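Local coordinates for protein rifamycin polyketide synthase (Amycolatopsis mediterranei, PDB 4LN9) that probably dehydrates the beta-hydroxyacyl polyketide intermediate as the double-hotdog dehydratase domain of the terminal module of the rifamycin synthase, at residues A[50-54]-A[121-125]; A[102-108]-A[147-151]; A[261-267]-A[309-314]. One frame throughout, in Å; residues are numbered along the deposited sequence.

Interaction 1: A[50-54]-A[121-125]; sequences SDGLV and ALGGP
The carbonyl O of Leu122 accepts the amide of Leu53, N to O 3.0 Å, and Leu122 N returns the bond to Leu53 O over 3.0 Å with an angle of 166° at the hydrogen. The two residues form an antiparallel hydrogen-bonded pair joining strands 52-59 and 116-122 of the double hotdog fold. Just before it, Asp51 and Gly52 form a G1 beta bulge, Asp51 with a positive phi of 55°; Gly52, with no side chain, brings its CA to 3.2 Å from Leu122 O. The two leucines run alongside each other on one face. CG of Leu53 sits in the crowded position between its backbone N and carbonyl carbon (chi1 57°), which carries CD1 to 3.6 Å from CB of Leu122. Val54 and Ala121 occupy the other face. Further along, Gly124 CA makes C-H...O contacts with the carbonyl oxygens of both Ser50 and Asp51. Arg131 NH1 ties the two segments by hydrogen bonds to Asp51 O and Gly123 O. At the outer end, the ring of Pro125 crosses the Asp51 side chain at about a right angle, with Pro125 CD 3.8 Å from Asp51 OD2.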
loop_
_atom_site.group_PDB
_atom_site.type_symbol
_atom_site.label_atom_id
_atom_site.label_comp_id
_atom_site.label_asym_id
_atom_site.label_seq_id
_atom_site.Cartn_x
_atom_site.Cartn_y
_atom_site.Cartn_z
ATOM N N SER A 50 8.397 -2.864 -7.250
ATOM C CA SER A 50 8.572 -4.310 -7.347
ATOM C C SER A 50 7.646 -4.949 -8.384
ATOM O O SER A 50 7.704 -6.157 -8.613
ATOM C CB SER A 50 8.374 -4.970 -5.982
ATOM O OG SER A 50 7.013 -4.926 -5.586
ATOM N N ASP A 51 6.840 -4.125 -9.050
ATOM C CA ASP A 51 5.758 -4.618 -9.904
ATOM C C ASP A 51 4.826 -5.548 -9.134
ATOM O O ASP A 51 4.270 -6.495 -9.692
ATOM C CB ASP A 51 6.322 -5.328 -11.141
ATOM C CG ASP A 51 5.317 -5.410 -12.280
ATOM O OD1 ASP A 51 4.147 -5.022 -12.075
ATOM O OD2 ASP A 51 5.685 -5.912 -13.364
ATOM N N GLY A 52 4.710 -5.304 -7.831
ATOM C CA GLY A 52 3.761 -6.035 -7.006
ATOM C C GLY A 52 2.536 -5.187 -6.746
ATOM O O GLY A 52 2.345 -4.146 -7.375
ATOM N N LEU A 53 1.737 -5.598 -5.773
ATOM C CA LEU A 53 0.682 -4.743 -5.274
ATOM C C LEU A 53 0.252 -5.226 -3.908
ATOM O O LEU A 53 0.712 -6.263 -3.427
ATOM C CB LEU A 53 -0.511 -4.737 -6.232
ATOM C CG LEU A 53 -1.153 -6.090 -6.551
ATOM C CD1 LEU A 53 -1.937 -6.617 -5.357
ATOM C CD2 LEU A 53 -2.045 -5.976 -7.776
ATOM N N VAL A 54 -0.503 -4.384 -3.220
ATOM C CA VAL A 54 -0.898 -4.690 -1.869
ATOM C C VAL A 54 -2.331 -4.250 -1.611
ATOM O O VAL A 54 -2.789 -3.238 -2.149
ATOM C CB VAL A 54 0.064 -4.059 -0.846
ATOM C CG1 VAL A 54 -0.127 -2.553 -0.792
ATOM C CG2 VAL A 54 -0.144 -4.681 0.526
ATOM N N ALA A 121 -0.454 -9.348 0.266
ATOM C CA ALA A 121 0.699 -8.912 -0.505
ATOM C C ALA A 121 0.941 -9.821 -1.702
ATOM O O ALA A 121 1.213 -11.013 -1.549
ATOM C CB ALA A 121 1.937 -8.840 0.376
ATOM N N LEU A 122 0.971 -9.211 -2.881
ATOM C CA LEU A 122 1.187 -9.924 -4.130
ATOM C C LEU A 122 2.539 -9.526 -4.709
ATOM O O LEU A 122 2.780 -8.351 -4.988
ATOM C CB LEU A 122 0.080 -9.576 -5.129
ATOM C CG LEU A 122 -0.055 -10.484 -6.351
ATOM C CD1 LEU A 122 -0.372 -11.910 -5.925
ATOM C CD2 LEU A 122 -1.124 -9.954 -7.294
ATOM N N GLY A 123 3.435 -10.498 -4.846
ATOM C CA GLY A 123 4.780 -10.231 -5.342
ATOM C C GLY A 123 4.792 -9.930 -6.828
ATOM O O GLY A 123 3.775 -10.068 -7.507
ATOM N N GLY A 124 5.947 -9.513 -7.335
ATOM C CA GLY A 124 6.102 -9.269 -8.764
ATOM C C GLY A 124 6.106 -10.571 -9.538
ATOM O O GLY A 124 6.340 -11.635 -8.967
ATOM N N PRO A 125 5.840 -10.500 -10.849
ATOM C CA PRO A 125 5.744 -11.709 -11.669
ATOM C C PRO A 125 7.104 -12.374 -11.898
ATOM O O PRO A 125 8.071 -11.693 -12.239
ATOM C CB PRO A 125 5.173 -11.193 -12.995
ATOM C CG PRO A 125 5.483 -9.733 -13.013
ATOM C CD PRO A 125 5.423 -9.292 -11.582
#

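Interaction 2: A[102-108]-A[147-151]; sequences LVIEAPL and RHATG
Leu102 comes within 4.1 Å of Ala149 CB through CD1; Gly151, lacking a side chain, lets that methyl lie against its backbone. Val103 then pairs with Thr150, its N bonding Thr150 O at 2.9 Å, almost straight, and its O accepting Thr150 N. On the face shared with Leu102, Ile104 turns CD1 onto the small Ala149 CB. This antiparallel ladder joins strands 98-104 and 146-154 within the double hotdog fold, and it is prolonged past the strand end by Glu105 N, which meets His148 O at 2.7 Å from above the carbonyl plane. The Glu105 carboxylate and Arg147 guanidinium form a salt bridge with their planes 78° apart: Arg147 NE reaches Glu105 OE2 in the guanidinium plane at 3.2 Å, while the NH2 bond to OE1 is weak. Thr150 CB lies over a guanidinium face, and its OG1 bonds Asp134. His148 has CG anti to its carbonyl carbon (chi1 -64°), which brings ND1 to Ala106 O at 2.8 Å, in the ring plane; with NE2 bonded to Ser137 OG, both ring nitrogens are held and the ring's rotation is fixed. Leu108 finally covers one ring face, its CA 3.9 Å from the His148 centroid in a CH-pi contact.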
loop_
_atom_site.group_PDB
_atom_site.type_symbol
_atom_site.label_atom_id
_atom_site.label_comp_id
_atom_site.label_asym_id
_atom_site.label_seq_id
_atom_site.Cartn_x
_atom_site.Cartn_y
_atom_site.Cartn_z
ATOM N N LEU A 102 -1.912 -22.572 -1.831
ATOM C CA LEU A 102 -1.995 -21.717 -0.652
ATOM C C LEU A 102 -1.864 -22.546 0.616
ATOM O O LEU A 102 -2.574 -23.537 0.795
ATOM C CB LEU A 102 -3.310 -20.933 -0.638
ATOM C CG LEU A 102 -3.393 -19.770 0.356
ATOM C CD1 LEU A 102 -2.419 -18.667 -0.025
ATOM C CD2 LEU A 102 -4.813 -19.229 0.446
ATOM N N VAL A 103 -0.876 -22.210 1.439
ATOM C CA VAL A 103 -0.697 -22.891 2.713
ATOM C C VAL A 103 -1.158 -22.008 3.866
ATOM O O VAL A 103 -0.781 -20.839 3.949
ATOM C CB VAL A 103 0.771 -23.302 2.935
ATOM C CG1 VAL A 103 0.953 -23.890 4.327
ATOM C CG2 VAL A 103 1.209 -24.296 1.869
ATOM N N ILE A 104 -2.067 -22.531 4.684
ATOM C CA ILE A 104 -2.552 -21.787 5.842
ATOM C C ILE A 104 -1.652 -22.020 7.051
ATOM O O ILE A 104 -1.408 -23.160 7.442
ATOM C CB ILE A 104 -4.003 -22.165 6.202
ATOM C CG1 ILE A 104 -4.874 -22.201 4.944
ATOM C CG2 ILE A 104 -4.573 -21.182 7.215
ATOM C CD1 ILE A 104 -5.194 -20.832 4.383
ATOM N N GLU A 105 -1.099 -20.938 7.589
ATOM C CA GLU A 105 -0.034 -21.034 8.580
ATOM C C GLU A 105 -0.594 -20.928 9.994
ATOM O O GLU A 105 -0.082 -21.557 10.922
ATOM C CB GLU A 105 0.994 -19.929 8.358
ATOM C CG GLU A 105 1.588 -19.912 6.963
ATOM C CD GLU A 105 2.986 -19.332 6.949
ATOM O OE1 GLU A 105 3.770 -19.701 6.049
ATOM O OE2 GLU A 105 3.359 -18.672 7.944
ATOM N N ALA A 106 -1.489 -19.963 10.180
ATOM C CA ALA A 106 -1.902 -19.526 11.507
ATOM C C ALA A 106 -3.251 -18.822 11.405
ATOM O O ALA A 106 -3.469 -18.027 10.491
ATOM C CB ALA A 106 -0.859 -18.587 12.105
ATOM N N PRO A 107 -4.167 -19.119 12.339
ATOM C CA PRO A 107 -5.523 -18.572 12.298
ATOM C C PRO A 107 -5.544 -17.044 12.314
ATOM O O PRO A 107 -4.814 -16.421 13.085
ATOM C CB PRO A 107 -6.156 -19.123 13.576
ATOM C CG PRO A 107 -5.426 -20.398 13.828
ATOM C CD PRO A 107 -4.010 -20.134 13.396
ATOM N N LEU A 108 -6.348 -16.453 11.434
ATOM C CA LEU A 108 -6.592 -15.013 11.455
ATOM C C LEU A 108 -7.716 -14.677 12.432
ATOM O O LEU A 108 -8.892 -14.680 12.066
ATOM C CB LEU A 108 -6.926 -14.511 10.042
ATOM C CG LEU A 108 -7.409 -13.070 9.827
ATOM C CD1 LEU A 108 -6.789 -12.110 10.841
ATOM C CD2 LEU A 108 -7.114 -12.615 8.403
ATOM N N ARG A 147 1.898 -13.717 9.928
ATOM C CA ARG A 147 1.544 -14.287 8.628
ATOM C C ARG A 147 0.542 -15.420 8.763
ATOM O O ARG A 147 0.690 -16.298 9.612
ATOM C CB ARG A 147 2.775 -14.754 7.850
ATOM C CG ARG A 147 2.472 -15.018 6.382
ATOM C CD ARG A 147 3.737 -15.226 5.566
ATOM N NE ARG A 147 4.308 -16.548 5.798
ATOM C CZ ARG A 147 5.375 -17.019 5.164
ATOM N NH1 ARG A 147 5.968 -16.289 4.230
ATOM N NH2 ARG A 147 5.841 -18.226 5.453
ATOM N N HIS A 148 -0.463 -15.424 7.891
ATOM C CA HIS A 148 -1.557 -16.378 8.023
ATOM C C HIS A 148 -1.577 -17.369 6.908
ATOM O O HIS A 148 -2.142 -18.455 7.038
ATOM C CB HIS A 148 -2.883 -15.650 8.089
ATOM C CG HIS A 148 -3.019 -14.767 9.296
ATOM N ND1 HIS A 148 -3.107 -15.265 10.542
ATOM C CD2 HIS A 148 -2.888 -13.387 9.434
ATOM C CE1 HIS A 148 -3.125 -14.252 11.427
ATOM N NE2 HIS A 148 -3.005 -13.103 10.746
ATOM N N ALA A 149 -1.068 -16.955 5.756
ATOM C CA ALA A 149 -1.066 -17.813 4.590
ATOM C C ALA A 149 -0.027 -17.329 3.599
ATOM O O ALA A 149 0.221 -16.130 3.476
ATOM C CB ALA A 149 -2.445 -17.838 3.948
ATOM N N THR A 150 0.544 -18.269 2.860
ATOM C CA THR A 150 1.515 -17.943 1.833
ATOM C C THR A 150 1.309 -18.892 0.660
ATOM O O THR A 150 0.936 -20.049 0.857
ATOM C CB THR A 150 2.955 -18.075 2.372
ATOM O OG1 THR A 150 3.888 -17.669 1.364
ATOM C CG2 THR A 150 3.246 -19.510 2.785
ATOM N N GLY A 151 1.361 -18.357 -0.554
ATOM C CA GLY A 151 1.052 -19.162 -1.727
ATOM C C GLY A 151 1.510 -18.583 -3.049
ATOM O O GLY A 151 2.384 -17.716 -3.098
#

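Interaction 3: A[261-267]-A[309-314]; sequences VRLPFAW and SLVGRP
A classic beta bulge interrupts the pairing of strands 263-272 and 303-313: Phe265 and Ala266 lie opposite the single residue Val311, whose carbonyl O accepts two amides, Phe265 N at 2.8 Å and Ala266 N at 2.9 Å. Ala266 O receives Val311 N in return, and also a water that accepts a hydrogen bond from Ser309 OG. The extra residue turns Phe265 toward the partner strand. A chi1 of 176° puts the Phe265 ring alongside the Arg313 chain, and the guanidinium rests over one ring face in a cation-pi contact, Arg313 CZ 4.2 Å from the Phe265 ring centroid. The planes are inclined by 48°, and the nearest approach is Arg313 NH2 to Phe265 CE2, 3.3 Å. A long arginine suits this exposed position, since bends at chi2 and chi3 fold it over the ring. Within the double hotdog fold, these strands are adjacent antiparallel members, and on the other side of the bulge Leu263 and Arg313 exchange two backbone bonds. Arg262 runs beside Pro314, CG near its CA. On the buried face, Leu310 sets CD1 squarely above the five-membered ring of Trp267, 3.5 Å from its centroid and 5° off the normal. That same methyl touches Pro264 CB at 3.9 Å. Leu243, of helix 236-251, packs against both Trp267 and Leu310, while Thr81 and Val84 of helix 80-93 also touch the indole.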
loop_
_atom_site.group_PDB
_atom_site.type_symbol
_atom_site.label_atom_id
_atom_site.label_comp_id
_atom_site.label_asym_id
_atom_site.label_seq_id
_atom_site.Cartn_x
_atom_site.Cartn_y
_atom_site.Cartn_z
ATOM N N VAL A 261 -11.092 -31.102 16.413
ATOM C CA VAL A 261 -11.331 -30.303 15.210
ATOM C C VAL A 261 -10.109 -30.288 14.296
ATOM O O VAL A 261 -8.973 -30.408 14.756
ATOM C CB VAL A 261 -11.715 -28.854 15.562
ATOM C CG1 VAL A 261 -13.152 -28.790 16.056
ATOM C CG2 VAL A 261 -10.760 -28.287 16.600
ATOM N N ARG A 262 -10.356 -30.150 12.997
ATOM C CA ARG A 262 -9.295 -29.891 12.027
ATOM C C ARG A 262 -9.638 -28.659 11.191
ATOM O O ARG A 262 -10.809 -28.348 10.982
ATOM C CB ARG A 262 -9.104 -31.098 11.107
ATOM C CG ARG A 262 -8.704 -32.380 11.822
ATOM C CD ARG A 262 -8.815 -33.576 10.892
ATOM N NE ARG A 262 -8.057 -33.381 9.660
ATOM C CZ ARG A 262 -6.845 -33.880 9.443
ATOM N NH1 ARG A 262 -6.252 -34.613 10.376
ATOM N NH2 ARG A 262 -6.229 -33.657 8.290
ATOM N N LEU A 263 -8.609 -27.977 10.698
ATOM C CA LEU A 263 -8.799 -26.826 9.817
ATOM C C LEU A 263 -8.081 -27.043 8.477
ATOM O O LEU A 263 -7.252 -27.946 8.359
ATOM C CB LEU A 263 -8.294 -25.545 10.495
ATOM C CG LEU A 263 -8.937 -25.175 11.837
ATOM C CD1 LEU A 263 -8.215 -24.002 12.486
ATOM C CD2 LEU A 263 -10.416 -24.869 11.662
ATOM N N PRO A 264 -8.576 -26.374 7.411
ATOM C CA PRO A 264 -7.882 -26.502 6.124
ATOM C C PRO A 264 -6.396 -26.193 6.280
ATOM O O PRO A 264 -6.041 -25.238 6.969
ATOM C CB PRO A 264 -8.547 -25.424 5.253
ATOM C CG PRO A 264 -9.809 -25.050 5.960
ATOM C CD PRO A 264 -9.528 -25.251 7.419
ATOM N N PHE A 265 -5.533 -26.997 5.663
ATOM C CA PHE A 265 -4.090 -26.780 5.768
ATOM C C PHE A 265 -3.466 -26.317 4.450
ATOM O O PHE A 265 -2.943 -25.208 4.359
ATOM C CB PHE A 265 -3.386 -28.033 6.300
ATOM C CG PHE A 265 -1.888 -27.917 6.348
ATOM C CD1 PHE A 265 -1.094 -28.789 5.621
ATOM C CD2 PHE A 265 -1.272 -27.001 7.187
ATOM C CE1 PHE A 265 0.285 -28.700 5.669
ATOM C CE2 PHE A 265 0.107 -26.903 7.236
ATOM C CZ PHE A 265 0.886 -27.758 6.480
ATOM N N ALA A 266 -3.561 -27.156 3.419
ATOM C CA ALA A 266 -2.952 -26.852 2.126
ATOM C C ALA A 266 -3.959 -26.926 0.979
ATOM O O ALA A 266 -4.556 -27.974 0.728
ATOM C CB ALA A 266 -1.772 -27.776 1.862
ATOM N N TRP A 267 -4.056 -25.834 0.227
ATOM C CA TRP A 267 -4.930 -25.754 -0.939
ATOM C C TRP A 267 -4.099 -25.903 -2.176
ATOM O O TRP A 267 -3.093 -25.209 -2.333
ATOM C CB TRP A 267 -5.621 -24.396 -0.971
ATOM C CG TRP A 267 -6.543 -24.146 0.195
ATOM C CD1 TRP A 267 -6.196 -23.832 1.506
ATOM C CD2 TRP A 267 -8.010 -24.101 0.168
ATOM N NE1 TRP A 267 -7.316 -23.617 2.268
ATOM C CE2 TRP A 267 -8.437 -23.785 1.531
ATOM C CE3 TRP A 267 -8.973 -24.310 -0.807
ATOM C CZ2 TRP A 267 -9.773 -23.703 1.880
ATOM C CZ3 TRP A 267 -10.318 -24.197 -0.448
ATOM C CH2 TRP A 267 -10.706 -23.899 0.862
ATOM N N SER A 309 -7.141 -30.086 -4.915
ATOM C CA SER A 309 -6.725 -30.738 -3.679
ATOM C C SER A 309 -6.812 -29.791 -2.482
ATOM O O SER A 309 -6.347 -28.653 -2.546
ATOM C CB SER A 309 -5.303 -31.289 -3.822
ATOM O OG SER A 309 -4.879 -31.927 -2.630
ATOM N N LEU A 310 -7.436 -30.258 -1.405
ATOM C CA LEU A 310 -7.284 -29.636 -0.092
ATOM C C LEU A 310 -6.857 -30.661 0.958
ATOM O O LEU A 310 -7.526 -31.675 1.155
ATOM C CB LEU A 310 -8.591 -28.959 0.335
ATOM C CG LEU A 310 -8.664 -28.417 1.766
ATOM C CD1 LEU A 310 -7.711 -27.246 1.949
ATOM C CD2 LEU A 310 -10.089 -28.015 2.116
ATOM N N VAL A 311 -5.700 -30.427 1.573
ATOM C CA VAL A 311 -5.239 -31.244 2.694
ATOM C C VAL A 311 -5.463 -30.515 4.023
ATOM O O VAL A 311 -5.343 -29.292 4.091
ATOM C CB VAL A 311 -3.744 -31.598 2.550
ATOM C CG1 VAL A 311 -3.199 -32.155 3.857
ATOM C CG2 VAL A 311 -3.540 -32.591 1.414
ATOM N N GLY A 312 -5.864 -31.257 5.053
ATOM C CA GLY A 312 -6.206 -30.658 6.345
ATOM C C GLY A 312 -5.256 -31.055 7.463
ATOM O O GLY A 312 -4.441 -31.961 7.298
ATOM N N ARG A 313 -5.375 -30.390 8.612
ATOM C CA ARG A 313 -4.592 -30.752 9.801
ATOM C C ARG A 313 -5.277 -30.371 11.122
ATOM O O ARG A 313 -6.089 -29.443 11.159
ATOM C CB ARG A 313 -3.186 -30.144 9.730
ATOM C CG ARG A 313 -2.166 -31.012 9.006
ATOM C CD ARG A 313 -0.788 -30.910 9.649
ATOM N NE ARG A 313 -0.310 -29.532 9.718
ATOM C CZ ARG A 313 0.892 -29.178 10.166
ATOM N NH1 ARG A 313 1.760 -30.106 10.544
ATOM N NH2 ARG A 313 1.228 -27.897 10.227
ATOM N N PRO A 314 -4.917 -31.065 12.220
ATOM C CA PRO A 314 -5.638 -30.982 13.498
ATOM C C PRO A 314 -5.448 -29.634 14.190
ATOM O O PRO A 314 -5.920 -29.445 15.313
ATOM C CB PRO A 314 -4.998 -32.095 14.336
ATOM C CG PRO A 314 -4.485 -33.069 13.334
ATOM C CD PRO A 314 -4.017 -32.233 12.177
HETATM O O HOH W 1 -3.578 -29.976 -0.688
#

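In the fold
All three contacts pair antiparallel strands of the double hotdog fold. Interactions 2 and 3 meet directly, their centres about 11 Å apart: strands 98-104 and 263-272 are neighbours, with probable backbone hydrogen bonds from Trp267 N to Leu102 O and Ile104 N to Phe265 O. Interaction 1 lies farther out, its centre about 27 Å from that of interaction 3, and the second subunit comes near it, Gln49 of that chain giving a weak hydrogen bond to Ala121 O. Interactions 1 and 2 are partly buried, whereas interaction 3 is a surface contact overall, though its Trp267-Leu310 pair is buried. Glycines and leucines dominate interaction 1, a salt bridge and a buried histidine interaction 2, and aromatic faces interaction 3.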